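Local coordinates for protein Phospholipase/Carboxylesterase (Haliangium ochraceum, PDB 4Q82) that probably hydrolyses ester bonds of phospholipid or carboxylester substrates as a serine hydrolase of the alpha/beta-hydrolase type, at residues F85-G90 and D101-N106; V188-N193 and R258-S263; P196-H201 and N231-C236; G212-G215 and T220-P223; T246-V251 and A264-Y269. All coordinates share one frame; numbering follows the deposited sequence. Where two conformers were deposited one is given.

Interaction 1 of 5, residues F85-G90 and D101-N106; sequences FWHGIG and DKVLAN
The Phe85 ring has the backbone N of His87 over one face, offset toward the rim, and meets the carbonyl of Asn106 obliquely, Phe85 CE2 standing 3.8 Å from Asn106 O. The second ring, that of His87, crosses the Val103 side chain at about a right angle, and His87 CD2 lies 3.9 Å from Val103 CG2. Both rings sit where strand 80-86 runs out into the loop that, in the alpha/beta-hydrolase fold, commonly supplies the oxyanion hole. In keeping with that role, Ile89 N is hydrogen-bonded to OD2 of the sulfonylated serine at position 165. The His87 ring is held on both of its nitrogens. His87 ND1 donates to Gly88 O at 2.7 Å with an N-H...O angle of 163°, the acceptor lying almost in the ring plane, while His87 NE2 is hydrogen-bonded to His130 N. This double grip fixes the rotation of the imidazole and ties the ring to the next residue of the loop. With chi1 at 65°, CG lies between the backbone N and the carbonyl carbon, which brings ND1 within reach of Gly88 O. No direct hydrogen bond joins residues 85-90 to 101-106, and two waters lie between them. One accepts from Gly88 N at 2.9 Å and also comes within bonding distance of Asn106 OD1. Farther out, on the exposed side, the extended Lys102 chain passes Gly90, and its NZ is hydrogen-bonded to Asn92 O. The second water donates to Gly90 O at 2.8 Å and accepts only a weak bond from Lys102 NZ at 3.4 Å.

Interaction 2 of 5, residues V188-N193 and R258-S263; sequences VLIAGN and RTYSLS
Thr259 OG1 is gripped by two groups, the hydroxyl of Tyr248 and the carbonyl of Ser255, while the other branch of the same side chain, CG2, packs on Ile190 CD1 at 3.7 Å. The short helix 257-260 is thereby set against strand 186-190, a central parallel strand of the sheet in this alpha/beta-hydrolase fold. In Thr259 chi1, measured to OG1, is -60°, which puts CG2 anti to the backbone nitrogen, sends the methyl toward the sheet and keeps OG1 for its polar partners. Ile190 carries most of the contact from the strand. Its terminal methyl CD1 comes in over one face of the Tyr260 ring, 3.4 Å from Tyr260 CE2 and 3.5 Å from Tyr260 CZ, so the methyl sits above the hydroxyl-bearing half of the ring and fills the corner between Thr259 and Tyr260. The Tyr260 hydroxyl then reaches past the isoleucine to Thr162 OG1, which is also hydrogen-bonded to Val188 O; one threonine of the neighbouring strand 158-163 thus ties together the end of the tyrosine and the strand beneath it. Phe85 meets the Tyr260 ring nearly perpendicularly. All four touching residues are buried, and no hydrogen bond passes directly between 188-193 and 258-263. Beyond the helix the chain turns sharply: Leu262 leaves helical geometry with a positive phi, its N bonded to Thr259 O at 3.3 Å. Ser261 begins an ST turn there, its OG accepting from Ser263 N at 3.1 Å with an N-H...O angle of 157°.

Interaction 3 of 5, residues P196-H201 and N231-C236; sequences PAFNDH and NGLIAC
Phe198 carries this contact almost alone, driving its ring from helix 195-201 into the flank of helix 224-235. The tip of the ring rests on bare backbone: Phe198 CZ is 3.5 Å from Gly232 CA, and Phe198 CE1 is 3.8 Å from Gly232 C. Since glycine has no side chain, the two helices come close here, with 7.6 Å between the CA atoms of Phe198 and Gly232. Leu233 lies alongside, its chain running opposite to that of the phenylalanine, and its CD2 approaches Phe198 CD1 to 3.7 Å. At the ring edge, near its plane, Cys236 SG stands 4.3 Å from Phe198 CE1. The torsion of Phe198, with CG anti to the backbone N (chi1 -175°), throws the ring outward from its own helix and across the gap.

A second shell holds these groups in place. Cys236 is joined by a disulfide to Cys203, just beyond the end of helix 195-201, so a covalent link lies beside the aromatic contact. On the same helix Asp200 OD2 forms a salt bridge with Arg176, whose backbone O is hydrogen-bonded to His201 NE2. Helix 195-201, which follows strand 186-190, is thus fastened to helix 167-178 by its polar residues and to helix 224-235 by Phe198, while Leu233 and Ile234 of the latter pack on strand 243-248, one of the two edge strands.

Interaction 4 of 5, residues G212-G215 and T220-P223; sequences GFHG and TVAP
Strand 210-215 reaches its end in extended conformation at His214 and Gly215, and the irregular segment 220-223 folds back beside it, with 5.8 Å between the CA atoms of His214 and Pro223. The His214 ring fills the angle between them. Its NE2 donates to Val221 O at 2.8 Å, a somewhat bent bond (N-H...O 148°) in which the nitrogen sits well above the carbonyl plane. At the other nitrogen, ND1 is hydrogen-bonded to Thr226 OG1 at the start of helix 224-235. Pro223 crosses the ring at about a right angle and sets its CA over the centre of one face in a CH-pi contact, 3.5 Å from the centroid. Val221 CG1 lies in the ring plane at the edge, 3.7 Å from His214 CE1. Beyond the ring, Pro223 CB packs against Gly215 O at 3.5 Å.

The buried imidazole thus pins down the loop that follows its strand. Within that loop Asp218 OD1 accepts from the backbone N of both Thr220 and Val221, and both side chains touch His253. In alpha/beta hydrolases the acid of the catalytic triad is commonly carried by such a loop, and Asp218 and His253 are plausible candidates for the acid and base here.

Interaction 5 of 5, residues T246-V251 and A264-Y269; sequences TVYEGV and AGHDIY
Thr246 and His266 form the tight centre of this contact, which joins edge strand 243-248 of the alpha/beta-hydrolase-type sheet to the lead-in of helix 268-273. The methyl CG2 of the threonine lies over one face of the imidazole, offset toward the rim, with Thr246 CG2 3.4 Å from His266 NE2. A CH-pi interaction results, the methyl standing 27° off the ring normal. The same methyl also lies over a face of Tyr248, two residues along the strand, so it sits in the angle between the two rings, which also meet each other directly. These are oblique to each other, with their planes at 67°, and the phenol oxygen Tyr248 OH is 3.6 Å from His266 CD2. A chi1 of -63° turns the His266 ring toward the strand, with one face presented to the Thr246 methyl and CD2 to the Tyr248 hydroxyl.

The outer part is looser. Partly exposed Ala264 adds one methyl contact, its CB 3.7 Å from Tyr248 CE1. On the strand side the chain leaves through a type II turn from Tyr248 to Val251, whose corner residues Glu249 and Gly250 face solvent. Arg258 lies against the Tyr248 ring in a cation-pi contact. Beyond His266, Asp267 is the helix N-cap, and its OD1 accepts a weak bond from Tyr269 N at 3.2 Å and another bond from Ala270 N.

No hydrogen bond crosses between 246-251 and 264-269. Thr246 OG1 is bonded to Trp211 NE1, and Tyr248 OH to Thr259 OG1. The helix approach is therefore fastened to the strand by methyl and ring contacts, with the hydroxyls of Thr246 and Tyr248 bonded to other neighbours.

How the interactions relate
Interactions 2, 4 and 5 form one continuous cluster on adjacent strands: the centres of 2 and 5 are about 7 Å apart, those of 2 and 4 about 10 Å, and those of 4 and 5 about 11 Å. Backbone bonds run from Ala191 N to Phe213 O (2.8 Å) and from Gly212 O to Thr246 N (2.9 Å). Interaction 1 joins the cluster through Phe85 CD1, 3.4 Å from Tyr260 OH. Its loop contacts the modified serine, whereas interaction 4 bonds strand 210-215 to the loop carrying the candidate triad acid; their centres lie about 17 Å apart. Interaction 3 stands aside, with its centre about 28 Å from that of interaction 1, and links helices that follow strands 186-190 and 210-215.

Interaction 1 of 5, residues F85-G90 and D101-N106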
# COMPACT_ATOMS: atom_id res chain seq x y z
N PHE A 85 -0.43 -3.25 -2.47
CA PHE A 85 -1.58 -2.65 -1.78
C PHE A 85 -2.35 -3.70 -0.98
O PHE A 85 -2.69 -4.77 -1.54
CB PHE A 85 -2.53 -1.98 -2.79
CG PHE A 85 -3.94 -1.78 -2.24
CD1 PHE A 85 -4.19 -0.77 -1.32
CD2 PHE A 85 -4.98 -2.63 -2.61
CE1 PHE A 85 -5.50 -0.57 -0.78
CE2 PHE A 85 -6.26 -2.47 -2.09
CZ PHE A 85 -6.53 -1.43 -1.16
N TRP A 86 -2.66 -3.40 0.29
CA TRP A 86 -3.41 -4.31 1.16
C TRP A 86 -4.79 -3.73 1.50
O TRP A 86 -4.91 -2.63 2.06
CB TRP A 86 -2.63 -4.59 2.46
CG TRP A 86 -1.35 -5.29 2.18
CD1 TRP A 86 -0.15 -4.72 1.86
CD2 TRP A 86 -1.15 -6.71 2.15
NE1 TRP A 86 0.79 -5.70 1.64
CE2 TRP A 86 0.20 -6.93 1.79
CE3 TRP A 86 -1.97 -7.81 2.38
CZ2 TRP A 86 0.75 -8.20 1.70
CZ3 TRP A 86 -1.43 -9.09 2.25
CH2 TRP A 86 -0.07 -9.27 1.93
N HIS A 87 -5.82 -4.51 1.16
CA HIS A 87 -7.22 -4.12 1.32
C HIS A 87 -7.71 -4.11 2.78
O HIS A 87 -7.00 -4.55 3.71
CB HIS A 87 -8.07 -5.10 0.49
CG HIS A 87 -8.01 -6.50 1.00
ND1 HIS A 87 -8.71 -6.91 2.12
CD2 HIS A 87 -7.31 -7.59 0.58
CE1 HIS A 87 -8.45 -8.19 2.36
NE2 HIS A 87 -7.61 -8.63 1.43
N GLY A 88 -8.94 -3.65 2.98
CA GLY A 88 -9.52 -3.63 4.31
C GLY A 88 -10.28 -4.90 4.66
O GLY A 88 -10.48 -5.78 3.81
N ILE A 89 -10.75 -4.99 5.90
CA ILE A 89 -11.27 -6.27 6.41
C ILE A 89 -12.52 -6.76 5.66
O ILE A 89 -12.79 -7.98 5.57
CB ILE A 89 -11.55 -6.15 7.94
CG1 ILE A 89 -11.54 -7.52 8.63
CG2 ILE A 89 -12.84 -5.37 8.20
CD1 ILE A 89 -11.49 -7.40 10.16
N GLY A 90 -13.28 -5.83 5.08
CA GLY A 90 -14.48 -6.20 4.36
C GLY A 90 -14.19 -7.03 3.13
O GLY A 90 -15.05 -7.75 2.60
N ASP A 101 -12.65 -11.09 -6.48
CA ASP A 101 -13.47 -10.00 -6.98
C ASP A 101 -13.75 -8.98 -5.86
O ASP A 101 -13.88 -7.78 -6.13
CB ASP A 101 -14.77 -10.52 -7.59
CG ASP A 101 -14.64 -10.84 -9.08
OD1 ASP A 101 -13.65 -10.41 -9.72
OD2 ASP A 101 -15.54 -11.52 -9.63
N LYS A 102 -13.82 -9.44 -4.61
CA LYS A 102 -14.05 -8.52 -3.48
C LYS A 102 -12.99 -7.43 -3.39
O LYS A 102 -13.29 -6.30 -3.00
CB LYS A 102 -14.08 -9.27 -2.14
CG LYS A 102 -15.30 -10.14 -1.92
CD LYS A 102 -15.19 -10.80 -0.55
CE LYS A 102 -16.11 -12.01 -0.38
NZ LYS A 102 -15.66 -12.85 0.78
N VAL A 103 -11.75 -7.79 -3.71
CA VAL A 103 -10.62 -6.87 -3.54
C VAL A 103 -10.73 -5.69 -4.52
O VAL A 103 -10.12 -4.63 -4.29
CB VAL A 103 -9.25 -7.63 -3.71
CG1 VAL A 103 -8.06 -6.69 -3.63
CG2 VAL A 103 -9.11 -8.75 -2.66
N LEU A 104 -11.56 -5.82 -5.56
CA LEU A 104 -11.74 -4.71 -6.50
C LEU A 104 -12.56 -3.55 -5.93
O LEU A 104 -12.71 -2.52 -6.59
CB LEU A 104 -12.39 -5.20 -7.79
CG LEU A 104 -11.68 -6.32 -8.54
CD1 LEU A 104 -12.51 -6.72 -9.77
CD2 LEU A 104 -10.27 -5.87 -8.94
N ALA A 105 -13.09 -3.71 -4.71
CA ALA A 105 -14.01 -2.72 -4.13
C ALA A 105 -13.36 -1.35 -3.88
O ALA A 105 -13.99 -0.30 -4.09
CB ALA A 105 -14.57 -3.24 -2.82
N ASN A 106 -12.12 -1.35 -3.41
CA ASN A 106 -11.47 -0.11 -2.98
C ASN A 106 -10.04 -0.03 -3.44
O ASN A 106 -9.40 -1.04 -3.71
CB ASN A 106 -11.45 0.01 -1.42
CG ASN A 106 -12.80 -0.11 -0.79
OD1 ASN A 106 -13.01 -0.92 0.13
ND2 ASN A 106 -13.72 0.74 -1.22
O HOH W 1 -10.46 -2.70 0.68
O HOH W 2 -15.16 -10.51 3.14

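Interaction 2 of 5, residues V188-N193 and R258-S263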
# COMPACT_ATOMS: atom_id res chain seq x y z
N VAL A 188 2.33 4.50 2.24
CA VAL A 188 1.17 5.37 2.35
C VAL A 188 0.13 4.57 3.10
O VAL A 188 -0.35 3.56 2.60
CB VAL A 188 0.63 5.80 0.97
CG1 VAL A 188 -0.74 6.48 1.12
CG2 VAL A 188 1.61 6.78 0.27
N LEU A 189 -0.18 4.98 4.32
CA LEU A 189 -0.95 4.14 5.24
C LEU A 189 -2.20 4.90 5.65
O LEU A 189 -2.10 5.96 6.28
CB LEU A 189 -0.12 3.77 6.47
CG LEU A 189 1.18 3.05 6.09
CD1 LEU A 189 2.00 2.70 7.35
CD2 LEU A 189 0.85 1.80 5.28
N ILE A 190 -3.36 4.37 5.29
CA ILE A 190 -4.60 5.12 5.47
C ILE A 190 -5.51 4.44 6.50
O ILE A 190 -5.85 3.26 6.33
CB ILE A 190 -5.36 5.21 4.13
CG1 ILE A 190 -4.48 5.91 3.07
CG2 ILE A 190 -6.72 5.97 4.28
CD1 ILE A 190 -4.89 5.51 1.64
N ALA A 191 -5.93 5.20 7.52
CA ALA A 191 -6.94 4.76 8.51
C ALA A 191 -6.48 3.51 9.27
O ALA A 191 -7.29 2.60 9.54
CB ALA A 191 -8.30 4.51 7.83
N GLY A 192 -5.19 3.50 9.59
CA GLY A 192 -4.58 2.40 10.33
C GLY A 192 -4.19 2.82 11.73
O GLY A 192 -4.65 3.87 12.25
N ASN A 193 -3.38 1.99 12.38
CA ASN A 193 -2.94 2.26 13.72
C ASN A 193 -1.46 1.95 13.81
O ASN A 193 -1.07 0.80 13.85
CB ASN A 193 -3.72 1.43 14.76
CG ASN A 193 -3.27 1.72 16.19
OD1 ASN A 193 -2.39 2.55 16.43
ND2 ASN A 193 -3.91 1.04 17.17
N ARG A 258 -10.92 9.21 -1.26
CA ARG A 258 -10.47 10.54 -1.68
C ARG A 258 -8.96 10.61 -1.76
O ARG A 258 -8.40 11.50 -2.41
CB ARG A 258 -10.98 11.63 -0.73
CG ARG A 258 -10.33 11.64 0.64
CD ARG A 258 -11.12 12.62 1.54
NE ARG A 258 -12.46 12.08 1.79
CZ ARG A 258 -13.52 12.82 2.12
NH1 ARG A 258 -13.41 14.15 2.23
NH2 ARG A 258 -14.70 12.24 2.33
N THR A 259 -8.29 9.65 -1.13
CA THR A 259 -6.83 9.61 -1.17
C THR A 259 -6.35 8.92 -2.45
O THR A 259 -5.61 9.52 -3.23
CB THR A 259 -6.27 8.87 0.07
OG1 THR A 259 -6.69 9.55 1.26
CG2 THR A 259 -4.72 8.82 0.04
N TYR A 260 -6.78 7.68 -2.68
CA TYR A 260 -6.28 6.95 -3.85
C TYR A 260 -6.81 7.51 -5.18
O TYR A 260 -6.16 7.38 -6.23
CB TYR A 260 -6.64 5.47 -3.76
CG TYR A 260 -5.86 4.67 -2.75
CD1 TYR A 260 -4.47 4.47 -2.88
CD2 TYR A 260 -6.53 4.07 -1.67
CE1 TYR A 260 -3.77 3.71 -1.95
CE2 TYR A 260 -5.84 3.30 -0.75
CZ TYR A 260 -4.47 3.14 -0.90
OH TYR A 260 -3.80 2.37 0.03
N SER A 261 -8.00 8.13 -5.16
CA SER A 261 -8.56 8.67 -6.40
C SER A 261 -8.01 10.05 -6.76
O SER A 261 -8.33 10.56 -7.83
CB SER A 261 -10.11 8.83 -6.32
OG SER A 261 -10.45 9.87 -5.38
N LEU A 262 -7.26 10.64 -5.83
CA LEU A 262 -6.82 12.06 -5.90
C LEU A 262 -7.96 13.10 -5.93
O LEU A 262 -7.72 14.26 -6.29
CB LEU A 262 -5.92 12.31 -7.14
CG LEU A 262 -4.73 11.36 -7.31
CD1 LEU A 262 -3.78 11.84 -8.43
CD2 LEU A 262 -3.97 11.24 -6.00
N SER A 263 -9.18 12.71 -5.57
CA SER A 263 -10.24 13.71 -5.47
C SER A 263 -9.93 14.74 -4.36
O SER A 263 -10.38 15.88 -4.46
CB SER A 263 -11.61 13.08 -5.22
OG SER A 263 -11.67 12.43 -3.96

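Interaction 3 of 5, residues P196-H201 and N231-C236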
# COMPACT_ATOMS: atom_id res chain seq x y z
N PRO A 196 1.52 1.17 18.12
CA PRO A 196 2.48 0.17 18.59
C PRO A 196 3.85 0.27 17.88
O PRO A 196 4.88 0.16 18.55
CB PRO A 196 1.80 -1.16 18.26
CG PRO A 196 0.32 -0.83 18.34
CD PRO A 196 0.26 0.52 17.65
N ALA A 197 3.85 0.46 16.57
CA ALA A 197 5.11 0.57 15.84
C ALA A 197 5.99 1.73 16.35
O ALA A 197 7.19 1.57 16.56
CB ALA A 197 4.85 0.73 14.35
N PHE A 198 5.38 2.90 16.52
CA PHE A 198 6.13 4.06 16.98
C PHE A 198 6.49 3.95 18.46
O PHE A 198 7.56 4.40 18.87
CB PHE A 198 5.36 5.36 16.72
CG PHE A 198 6.15 6.59 17.07
CD1 PHE A 198 7.24 6.96 16.29
CD2 PHE A 198 5.85 7.34 18.20
CE1 PHE A 198 8.01 8.07 16.62
CE2 PHE A 198 6.62 8.46 18.54
CZ PHE A 198 7.71 8.81 17.75
N ASN A 199 5.60 3.38 19.26
CA ASN A 199 5.90 3.19 20.68
C ASN A 199 7.12 2.27 20.83
O ASN A 199 7.98 2.48 21.69
CB ASN A 199 4.71 2.60 21.44
CG ASN A 199 5.00 2.42 22.91
OD1 ASN A 199 5.10 1.30 23.41
ND2 ASN A 199 5.18 3.53 23.61
N ASP A 200 7.20 1.27 19.96
CA ASP A 200 8.30 0.32 19.95
C ASP A 200 9.62 0.97 19.51
O ASP A 200 10.64 0.82 20.17
CB ASP A 200 7.94 -0.84 19.03
CG ASP A 200 8.87 -2.03 19.18
OD1 ASP A 200 10.07 -1.84 19.48
OD2 ASP A 200 8.37 -3.17 18.99
N HIS A 201 9.60 1.68 18.39
CA HIS A 201 10.84 2.10 17.73
C HIS A 201 11.21 3.56 17.86
O HIS A 201 12.38 3.92 17.68
CB HIS A 201 10.75 1.77 16.24
CG HIS A 201 10.80 0.30 15.94
ND1 HIS A 201 11.92 -0.47 16.18
CD2 HIS A 201 9.88 -0.53 15.41
CE1 HIS A 201 11.68 -1.71 15.81
NE2 HIS A 201 10.45 -1.77 15.33
N ASN A 231 2.70 12.43 14.17
CA ASN A 231 3.24 13.58 14.90
C ASN A 231 4.60 13.26 15.51
O ASN A 231 5.52 14.08 15.48
CB ASN A 231 2.28 14.05 16.01
CG ASN A 231 1.10 14.83 15.48
OD1 ASN A 231 1.12 15.34 14.37
ND2 ASN A 231 0.07 14.97 16.32
N GLY A 232 4.73 12.06 16.08
CA GLY A 232 5.99 11.62 16.64
C GLY A 232 7.10 11.57 15.59
O GLY A 232 8.21 12.05 15.82
N LEU A 233 6.78 10.98 14.44
CA LEU A 233 7.76 10.82 13.39
C LEU A 233 8.18 12.18 12.83
O LEU A 233 9.35 12.40 12.55
CB LEU A 233 7.21 9.94 12.28
CG LEU A 233 6.99 8.46 12.65
CD1 LEU A 233 6.17 7.82 11.53
CD2 LEU A 233 8.34 7.77 12.85
N ILE A 234 7.20 13.07 12.66
CA ILE A 234 7.48 14.43 12.15
C ILE A 234 8.37 15.19 13.13
O ILE A 234 9.26 15.94 12.72
CB ILE A 234 6.15 15.19 11.89
CG1 ILE A 234 5.51 14.67 10.61
CG2 ILE A 234 6.38 16.69 11.73
CD1 ILE A 234 4.06 15.04 10.44
N ALA A 235 8.17 14.97 14.43
CA ALA A 235 8.98 15.66 15.44
C ALA A 235 10.41 15.11 15.52
O ALA A 235 11.30 15.76 16.10
CB ALA A 235 8.30 15.57 16.82
N CYS A 236 10.65 13.94 14.95
CA CYS A 236 11.99 13.35 15.01
C CYS A 236 12.99 14.23 14.28
O CYS A 236 12.71 14.76 13.20
CB CYS A 236 11.99 11.94 14.42
SG CYS A 236 11.16 10.72 15.48

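Interaction 4 of 5, residues G212-G215 and T220-P223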
# COMPACT_ATOMS: atom_id res chain seq x y z
N GLY A 212 0.82 9.28 6.35
CA GLY A 212 -0.35 8.71 7.01
C GLY A 212 -1.56 9.60 6.77
O GLY A 212 -1.45 10.84 6.76
N PHE A 213 -2.71 8.96 6.58
CA PHE A 213 -4.00 9.64 6.30
C PHE A 213 -5.06 9.14 7.26
O PHE A 213 -5.12 7.93 7.51
CB PHE A 213 -4.52 9.33 4.89
CG PHE A 213 -3.75 9.96 3.78
CD1 PHE A 213 -2.54 9.42 3.36
CD2 PHE A 213 -4.25 11.10 3.16
CE1 PHE A 213 -1.80 10.01 2.31
CE2 PHE A 213 -3.52 11.72 2.10
CZ PHE A 213 -2.31 11.17 1.68
N HIS A 214 -5.94 10.03 7.74
CA HIS A 214 -7.02 9.53 8.61
C HIS A 214 -8.15 10.56 8.60
O HIS A 214 -7.88 11.76 8.51
CB HIS A 214 -6.52 9.31 10.05
CG HIS A 214 -7.07 8.06 10.71
ND1 HIS A 214 -6.24 7.03 11.11
CD2 HIS A 214 -8.33 7.67 11.05
CE1 HIS A 214 -6.96 6.06 11.66
NE2 HIS A 214 -8.23 6.43 11.64
N GLY A 215 -9.41 10.11 8.70
CA GLY A 215 -10.50 11.05 8.90
C GLY A 215 -10.65 11.29 10.40
O GLY A 215 -10.59 10.33 11.19
N THR A 220 -14.40 3.88 13.66
CA THR A 220 -14.07 2.47 13.51
C THR A 220 -12.60 2.22 13.88
O THR A 220 -12.30 1.37 14.72
CB THR A 220 -14.41 2.02 12.09
OG1 THR A 220 -15.84 2.01 11.93
CG2 THR A 220 -13.89 0.67 11.84
N VAL A 221 -11.68 2.95 13.25
CA VAL A 221 -10.29 2.99 13.70
C VAL A 221 -10.01 4.39 14.24
O VAL A 221 -10.09 5.37 13.49
CB VAL A 221 -9.31 2.66 12.56
CG1 VAL A 221 -7.87 2.75 13.06
CG2 VAL A 221 -9.57 1.24 12.02
N ALA A 222 -9.69 4.50 15.53
CA ALA A 222 -9.52 5.83 16.15
C ALA A 222 -8.43 6.60 15.42
O ALA A 222 -7.37 6.04 15.10
CB ALA A 222 -9.16 5.70 17.64
N PRO A 223 -8.68 7.89 15.13
CA PRO A 223 -7.72 8.64 14.30
C PRO A 223 -6.41 8.89 15.03
O PRO A 223 -5.42 9.14 14.35
CB PRO A 223 -8.44 9.97 13.99
CG PRO A 223 -9.61 10.03 14.91
CD PRO A 223 -9.97 8.59 15.28

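Interaction 5 of 5, residues T246-V251 and A264-Y269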
# COMPACT_ATOMS: atom_id res chain seq x y z
N THR A 246 -1.96 13.65 6.94
CA THR A 246 -3.13 14.32 6.37
C THR A 246 -4.32 13.92 7.19
O THR A 246 -4.59 12.74 7.32
CB THR A 246 -3.34 13.94 4.91
OG1 THR A 246 -2.28 14.50 4.14
CG2 THR A 246 -4.68 14.48 4.39
N VAL A 247 -5.00 14.91 7.76
CA VAL A 247 -6.20 14.63 8.56
C VAL A 247 -7.39 15.27 7.87
O VAL A 247 -7.42 16.48 7.65
CB VAL A 247 -6.08 15.17 9.99
CG1 VAL A 247 -7.40 14.93 10.78
CG2 VAL A 247 -4.91 14.46 10.72
N TYR A 248 -8.36 14.45 7.52
CA TYR A 248 -9.53 14.95 6.83
C TYR A 248 -10.56 15.32 7.88
O TYR A 248 -11.09 14.45 8.57
CB TYR A 248 -10.07 13.88 5.89
CG TYR A 248 -9.15 13.47 4.75
CD1 TYR A 248 -8.76 14.38 3.76
CD2 TYR A 248 -8.74 12.12 4.62
CE1 TYR A 248 -7.98 13.97 2.68
CE2 TYR A 248 -7.95 11.70 3.53
CZ TYR A 248 -7.58 12.64 2.57
OH TYR A 248 -6.82 12.25 1.50
N GLU A 249 -10.83 16.61 8.03
CA GLU A 249 -11.73 17.02 9.11
C GLU A 249 -13.20 16.71 8.83
O GLU A 249 -13.72 16.95 7.73
CB GLU A 249 -11.54 18.51 9.44
CG GLU A 249 -10.12 18.78 9.97
CD GLU A 249 -10.00 20.04 10.84
OE1 GLU A 249 -8.87 20.30 11.30
OE2 GLU A 249 -11.00 20.76 11.06
N GLY A 250 -13.85 16.09 9.82
CA GLY A 250 -15.24 15.69 9.68
C GLY A 250 -15.50 14.40 8.92
O GLY A 250 -16.65 14.01 8.71
N VAL A 251 -14.43 13.71 8.53
CA VAL A 251 -14.55 12.56 7.64
C VAL A 251 -14.49 11.28 8.50
O VAL A 251 -13.74 11.22 9.49
CB VAL A 251 -13.41 12.57 6.58
CG1 VAL A 251 -13.30 11.24 5.81
CG2 VAL A 251 -13.59 13.79 5.60
N ALA A 264 -9.17 14.34 -3.34
CA ALA A 264 -8.78 15.28 -2.26
C ALA A 264 -7.50 16.05 -2.59
O ALA A 264 -7.06 16.90 -1.80
CB ALA A 264 -8.62 14.53 -0.92
N GLY A 265 -6.89 15.78 -3.73
CA GLY A 265 -5.76 16.58 -4.19
C GLY A 265 -4.44 16.31 -3.49
O GLY A 265 -3.53 17.13 -3.60
N HIS A 266 -4.31 15.16 -2.82
CA HIS A 266 -3.04 14.74 -2.25
C HIS A 266 -2.34 13.74 -3.18
O HIS A 266 -2.75 12.58 -3.27
CB HIS A 266 -3.23 14.12 -0.88
CG HIS A 266 -3.79 15.08 0.12
ND1 HIS A 266 -3.01 16.03 0.76
CD2 HIS A 266 -5.06 15.27 0.57
CE1 HIS A 266 -3.77 16.75 1.58
NE2 HIS A 266 -5.02 16.30 1.49
N ASP A 267 -1.30 14.18 -3.87
CA ASP A 267 -0.74 13.31 -4.92
C ASP A 267 0.23 12.33 -4.30
O ASP A 267 1.47 12.53 -4.30
CB ASP A 267 -0.07 14.12 -6.03
CG ASP A 267 0.29 13.25 -7.24
OD1 ASP A 267 0.27 11.99 -7.15
OD2 ASP A 267 0.61 13.81 -8.30
N ILE A 268 -0.34 11.26 -3.78
CA ILE A 268 0.45 10.23 -3.13
C ILE A 268 1.38 9.52 -4.11
O ILE A 268 2.40 9.02 -3.69
CB ILE A 268 -0.43 9.17 -2.44
CG1 ILE A 268 -1.45 8.57 -3.41
CG2 ILE A 268 -1.13 9.80 -1.21
CD1 ILE A 268 -2.18 7.28 -2.84
N TYR A 269 1.02 9.47 -5.40
CA TYR A 269 1.85 8.76 -6.39
C TYR A 269 3.15 9.53 -6.69
O TYR A 269 4.24 8.94 -6.72
CB TYR A 269 1.03 8.50 -7.67
CG TYR A 269 -0.27 7.82 -7.28
CD1 TYR A 269 -0.25 6.58 -6.66
CD2 TYR A 269 -1.51 8.43 -7.49
CE1 TYR A 269 -1.44 5.94 -6.22
CE2 TYR A 269 -2.71 7.78 -7.09
CZ TYR A 269 -2.65 6.54 -6.45
OH TYR A 269 -3.81 5.91 -6.03